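Local coordinates for phosphoenolpyruvate--protein phosphotransferase (Escherichia coli, PDB 5T12), which probably transfers a phosphoryl group from phosphoenolpyruvate to the carrier protein NPr in nitrogen regulation and is represented here by the N-terminal domain of Enzyme I-Ntr, at residues Pro9-Ala14 with Ile216-Arg221; Val175-Arg180 with Leu195-Val200. The protein carries 1 engineered substitution. All blocks are in the same frame, centred on the assembly; numbering follows the deposited sequence.

Contact 1 (Pro9-Ala14 with Ile216-Arg221); sequences PGVAIA and IVDGYR
Ala12 and Val217 form the hydrogen-bonded pair of two antiparallel strands: Ala12 N gives to Val217 O (3.1 Å) and Val217 N to Ala12 O (2.9 Å). A third backbone bond, Gly219 N to Gly10 O (2.8 Å), extends the pairing beyond the strand into the turn. Both glycines suit their backbones. With phi at 127°, any side chain on Gly10 would be jammed against the preceding carbonyl, while a CB on Gly219 would press on Pro9.

Among apolar contacts, the small methyl of Ala12 meets Val217 CG1 on the face that also meets Val175 and Ile155. On the other face, CG1 and CD1 of Ile13 touch Ile216 CG1, the two side chains crossing at a slant, and both residues rest on Pro228. Tyr220, its CG turned away from its own carbonyl (chi1 -64°), lays one ring face over Gly10, whose N stands 3.5 Å above the ring centre. Pro9 CB touches Tyr220 CE1 at 3.6 Å, and Val11 CG2 arrives at the ring edge near CE2.

Asp218 OD1 accepts from Tyr220 N (3.2 Å), met from above the carboxylate plane, in an Asx turn. An alanine here would remove that acceptor and would probably leave the Tyr220 amide without its mate and the turn freer to move. Backbone bonds set the register; weaker contacts, Gly10 CA's off-centre CH-pi and the Asx turn, hold the exposed end.

Contact 2 (Val175-Arg180 with Leu195-Val200); sequences VGVVVR and LGIPTV
Val178 and Val200 sit side by side on one face of a parallel strand pair. Val200 CG1, set between its backbone N and carbonyl carbon (chi1 78°), meets both methyls of Val178, 3.7 Å from CG1. On the other face Val177 and Thr199 point the same way, with Val177 CB 3.7 Å from Thr199 OG1, while Val177 CG2 meets Ile197 CG2 at 4.0 Å. Branched residues suit these buried strands, since they fill both faces close to the backbone.

Three backbone bonds fix the register: Val177 N to Pro198 O (3.0 Å), Val200 N to Val177 O (3.1 Å), and Val179 N to Val200 O (2.9 Å), the last nearly straight at 171°. Ile197 CG2 packs against the bare Gly176 CA at 3.7 Å. Pro198, lacking an N-H, brings its CD to 3.2 Å from Val175 O.

Further out, Gly196 ends helix 187-195 in a Schellman motif; its positive phi suits glycine and lets the chain leave the helix for strand 199-201. The unit is a beta-alpha-beta crossover: strand 174-179 leads through helix 187-195 to strand 199-201. Strand 154-158 flanks strand 174-179 on its other edge, Leu195 packs on Tyr57 and Phe61 of helix 36-61, and Val200 touches Ala4.

In the fold
Both contacts belong to one mixed sheet, in the alpha/beta part, and strand 154-158 runs between strands 11-18 and 174-179. Their centres are nevertheless about 8 Å apart, with Ala12 CB 3.2 Å from Val175 O and Gly10 C 3.5 Å from Pro198 CG, consistent with a strongly curved sheet. Contact 2 is nested inside the loop of about 200 residues, roughly half of it helical, that contact 1 closes. Contact 1 brings strand 11-18 beside a strand from late in the chain. In this family the phosphohistidine sits near the start of the crossover helix of contact 2, which probably lies close to the phosphotransfer site; the histidine is replaced in this construct, probably by the engineered substitution.

Contact 1 (Pro9-Ala14 with Ile216-Arg221)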
loop_
_atom_site.group_PDB
_atom_site.type_symbol
_atom_site.label_atom_id
_atom_site.label_comp_id
_atom_site.label_asym_id
_atom_site.label_seq_id
_atom_site.Cartn_x
_atom_site.Cartn_y
_atom_site.Cartn_z
ATOM N N PRO A 9 6.064 7.649 -13.758
ATOM C CA PRO A 9 7.275 7.394 -14.545
ATOM C C PRO A 9 8.221 6.435 -13.842
ATOM O O PRO A 9 8.125 6.178 -12.640
ATOM C CB PRO A 9 7.901 8.785 -14.688
ATOM C CG PRO A 9 7.431 9.523 -13.475
ATOM C CD PRO A 9 6.041 9.013 -13.199
ATOM N N GLY A 10 9.154 5.902 -14.625
ATOM C CA GLY A 10 10.168 4.998 -14.130
ATOM C C GLY A 10 10.226 3.713 -14.920
ATOM O O GLY A 10 9.369 3.422 -15.770
ATOM N N VAL A 11 11.268 2.935 -14.646
ATOM C CA VAL A 11 11.472 1.618 -15.230
ATOM C C VAL A 11 11.838 0.655 -14.109
ATOM O O VAL A 11 12.575 1.017 -13.185
ATOM C CB VAL A 11 12.569 1.627 -16.319
ATOM C CG1 VAL A 11 12.719 0.248 -16.950
ATOM C CG2 VAL A 11 12.263 2.666 -17.387
ATOM N N ALA A 12 11.315 -0.567 -14.185
ATOM C CA ALA A 12 11.613 -1.585 -13.189
ATOM C C ALA A 12 11.476 -2.961 -13.824
ATOM O O ALA A 12 10.687 -3.157 -14.751
ATOM C CB ALA A 12 10.692 -1.473 -11.969
ATOM N N ILE A 13 12.261 -3.908 -13.317
ATOM C CA ILE A 13 12.192 -5.302 -13.735
ATOM C C ILE A 13 12.183 -6.169 -12.484
ATOM O O ILE A 13 13.038 -6.009 -11.606
ATOM C CB ILE A 13 13.357 -5.683 -14.671
ATOM C CG1 ILE A 13 13.281 -7.165 -15.047
ATOM C CG2 ILE A 13 14.708 -5.337 -14.046
ATOM C CD1 ILE A 13 14.305 -7.588 -16.077
ATOM N N ALA A 14 11.205 -7.068 -12.393
ATOM C CA ALA A 14 11.046 -7.902 -11.210
ATOM C C ALA A 14 10.008 -8.974 -11.494
ATOM O O ALA A 14 9.275 -8.911 -12.485
ATOM C CB ALA A 14 10.633 -7.077 -9.984
ATOM N N ILE A 216 8.856 -6.482 -16.943
ATOM C CA ILE A 216 9.454 -5.156 -17.049
ATOM C C ILE A 216 8.320 -4.155 -17.208
ATOM O O ILE A 216 7.579 -4.203 -18.197
ATOM C CB ILE A 216 10.436 -5.048 -18.226
ATOM C CG1 ILE A 216 11.581 -6.051 -18.080
ATOM C CG2 ILE A 216 10.988 -3.630 -18.324
ATOM C CD1 ILE A 216 12.638 -5.919 -19.158
ATOM N N VAL A 217 8.179 -3.258 -16.238
ATOM C CA VAL A 217 7.182 -2.196 -16.294
ATOM C C VAL A 217 7.876 -0.911 -16.727
ATOM O O VAL A 217 8.889 -0.512 -16.140
ATOM C CB VAL A 217 6.464 -2.024 -14.942
ATOM C CG1 VAL A 217 7.464 -1.945 -13.797
ATOM C CG2 VAL A 217 5.570 -0.792 -14.966
ATOM N N ASP A 218 7.345 -0.280 -17.771
ATOM C CA ASP A 218 7.893 0.955 -18.326
ATOM C C ASP A 218 6.838 2.043 -18.155
ATOM O O ASP A 218 5.867 2.104 -18.917
ATOM C CB ASP A 218 8.287 0.767 -19.791
ATOM C CG ASP A 218 8.751 2.055 -20.447
ATOM O OD1 ASP A 218 9.159 2.990 -19.724
ATOM O OD2 ASP A 218 8.716 2.128 -21.693
ATOM N N GLY A 219 7.030 2.896 -17.148
ATOM C CA GLY A 219 6.105 3.974 -16.862
ATOM C C GLY A 219 6.301 5.236 -17.665
ATOM O O GLY A 219 5.461 6.138 -17.597
ATOM N N TYR A 220 7.397 5.336 -18.421
ATOM C CA TYR A 220 7.592 6.493 -19.288
ATOM C C TYR A 220 6.751 6.388 -20.554
ATOM O O TYR A 220 6.185 7.387 -21.012
ATOM C CB TYR A 220 9.070 6.644 -19.659
ATOM C CG TYR A 220 10.002 6.938 -18.504
ATOM C CD1 TYR A 220 9.923 8.136 -17.807
ATOM C CD2 TYR A 220 10.984 6.030 -18.132
ATOM C CE1 TYR A 220 10.783 8.412 -16.760
ATOM C CE2 TYR A 220 11.849 6.297 -17.088
ATOM C CZ TYR A 220 11.744 7.490 -16.405
ATOM O OH TYR A 220 12.602 7.760 -15.364
ATOM N N ARG A 221 6.660 5.190 -21.130
ATOM C CA ARG A 221 5.988 4.979 -22.404
ATOM C C ARG A 221 4.718 4.148 -22.281
ATOM O O ARG A 221 4.008 3.974 -23.277
ATOM C CB ARG A 221 6.949 4.312 -23.396
ATOM C CG ARG A 221 8.258 5.068 -23.573
ATOM C CD ARG A 221 9.264 4.275 -24.390
ATOM N NE ARG A 221 10.546 4.967 -24.487
ATOM C CZ ARG A 221 11.626 4.466 -25.078
ATOM N NH1 ARG A 221 12.749 5.170 -25.115
ATOM N NH2 ARG A 221 11.586 3.260 -25.628
#

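Contact 2 (Val175-Arg180 with Leu195-Val200)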
loop_
_atom_site.group_PDB
_atom_site.type_symbol
_atom_site.label_atom_id
_atom_site.label_comp_id
_atom_site.label_asym_id
_atom_site.label_seq_id
_atom_site.Cartn_x
_atom_site.Cartn_y
_atom_site.Cartn_z
ATOM N N VAL A 175 8.850 -2.451 -6.374
ATOM C CA VAL A 175 9.565 -1.656 -7.369
ATOM C C VAL A 175 8.688 -1.244 -8.540
ATOM O O VAL A 175 9.122 -0.411 -9.351
ATOM C CB VAL A 175 10.817 -2.392 -7.886
ATOM C CG1 VAL A 175 11.750 -2.729 -6.732
ATOM C CG2 VAL A 175 10.419 -3.650 -8.639
ATOM N N GLY A 176 7.482 -1.789 -8.661
ATOM C CA GLY A 176 6.603 -1.435 -9.759
ATOM C C GLY A 176 5.207 -1.963 -9.520
ATOM O O GLY A 176 4.996 -2.876 -8.716
ATOM N N VAL A 177 4.249 -1.365 -10.227
ATOM C CA VAL A 177 2.839 -1.724 -10.104
ATOM C C VAL A 177 2.225 -1.790 -11.497
ATOM O O VAL A 177 2.534 -0.965 -12.364
ATOM C CB VAL A 177 2.065 -0.722 -9.216
ATOM C CG1 VAL A 177 0.624 -1.176 -9.027
ATOM C CG2 VAL A 177 2.747 -0.549 -7.866
ATOM N N VAL A 178 1.359 -2.777 -11.712
ATOM C CA VAL A 178 0.622 -2.932 -12.962
ATOM C C VAL A 178 -0.843 -3.153 -12.622
ATOM O O VAL A 178 -1.191 -4.147 -11.974
ATOM C CB VAL A 178 1.150 -4.096 -13.815
ATOM C CG1 VAL A 178 0.293 -4.251 -15.068
ATOM C CG2 VAL A 178 2.605 -3.868 -14.181
ATOM N N VAL A 179 -1.702 -2.241 -13.064
ATOM C CA VAL A 179 -3.131 -2.325 -12.796
ATOM C C VAL A 179 -3.874 -2.535 -14.110
ATOM O O VAL A 179 -3.554 -1.904 -15.125
ATOM C CB VAL A 179 -3.636 -1.074 -12.050
ATOM C CG1 VAL A 179 -4.913 -1.407 -11.307
ATOM C CG2 VAL A 179 -2.579 -0.580 -11.074
ATOM N N ARG A 180 -4.854 -3.449 -14.093
ATOM C CA ARG A 180 -5.672 -3.758 -15.263
ATOM C C ARG A 180 -6.879 -2.822 -15.376
ATOM O O ARG A 180 -7.101 -2.223 -16.431
ATOM C CB ARG A 180 -6.115 -5.227 -15.233
ATOM C CG ARG A 180 -7.005 -5.606 -16.412
ATOM C CD ARG A 180 -7.774 -6.882 -16.157
ATOM N NE ARG A 180 -8.052 -7.609 -17.393
ATOM C CZ ARG A 180 -9.252 -7.692 -17.956
ATOM N NH1 ARG A 180 -10.294 -7.099 -17.392
ATOM N NH2 ARG A 180 -9.411 -8.374 -19.083
ATOM N N LEU A 195 5.631 8.496 -4.370
ATOM C CA LEU A 195 6.630 7.550 -3.894
ATOM C C LEU A 195 7.669 7.193 -4.949
ATOM O O LEU A 195 8.671 6.549 -4.614
ATOM C CB LEU A 195 5.947 6.272 -3.398
ATOM C CG LEU A 195 5.070 6.419 -2.153
ATOM C CD1 LEU A 195 4.197 5.190 -1.959
ATOM C CD2 LEU A 195 5.930 6.664 -0.922
ATOM N N GLY A 196 7.463 7.590 -6.202
ATOM C CA GLY A 196 8.429 7.299 -7.244
ATOM C C GLY A 196 8.431 5.861 -7.711
ATOM O O GLY A 196 9.492 5.327 -8.047
ATOM N N ILE A 197 7.270 5.221 -7.748
ATOM C CA ILE A 197 7.141 3.825 -8.164
ATOM C C ILE A 197 6.658 3.803 -9.591
ATOM O O ILE A 197 5.602 4.394 -9.895
ATOM C CB ILE A 197 6.180 3.055 -7.243
ATOM C CG1 ILE A 197 6.563 3.237 -5.775
ATOM C CG2 ILE A 197 6.163 1.581 -7.617
ATOM C CD1 ILE A 197 5.619 2.547 -4.813
ATOM N N PRO A 198 7.366 3.161 -10.526
ATOM C CA PRO A 198 6.848 3.007 -11.887
ATOM C C PRO A 198 5.521 2.262 -11.871
ATOM O O PRO A 198 5.389 1.208 -11.245
ATOM C CB PRO A 198 7.942 2.207 -12.600
ATOM C CG PRO A 198 9.178 2.453 -11.796
ATOM C CD PRO A 198 8.722 2.599 -10.378
ATOM N N THR A 199 4.530 2.823 -12.559
ATOM C CA THR A 199 3.177 2.284 -12.498
ATOM C C THR A 199 2.510 2.418 -13.857
ATOM O O THR A 199 2.598 3.471 -14.495
ATOM C CB THR A 199 2.353 3.002 -11.421
ATOM O OG1 THR A 199 2.914 2.727 -10.130
ATOM C CG2 THR A 199 0.904 2.534 -11.444
ATOM N N VAL A 200 1.844 1.349 -14.288
ATOM C CA VAL A 200 1.115 1.318 -15.547
ATOM C C VAL A 200 -0.308 0.847 -15.262
ATOM O O VAL A 200 -0.529 0.018 -14.372
ATOM C CB VAL A 200 1.830 0.417 -16.582
ATOM C CG1 VAL A 200 1.574 -1.058 -16.311
ATOM C CG2 VAL A 200 1.444 0.799 -17.988
#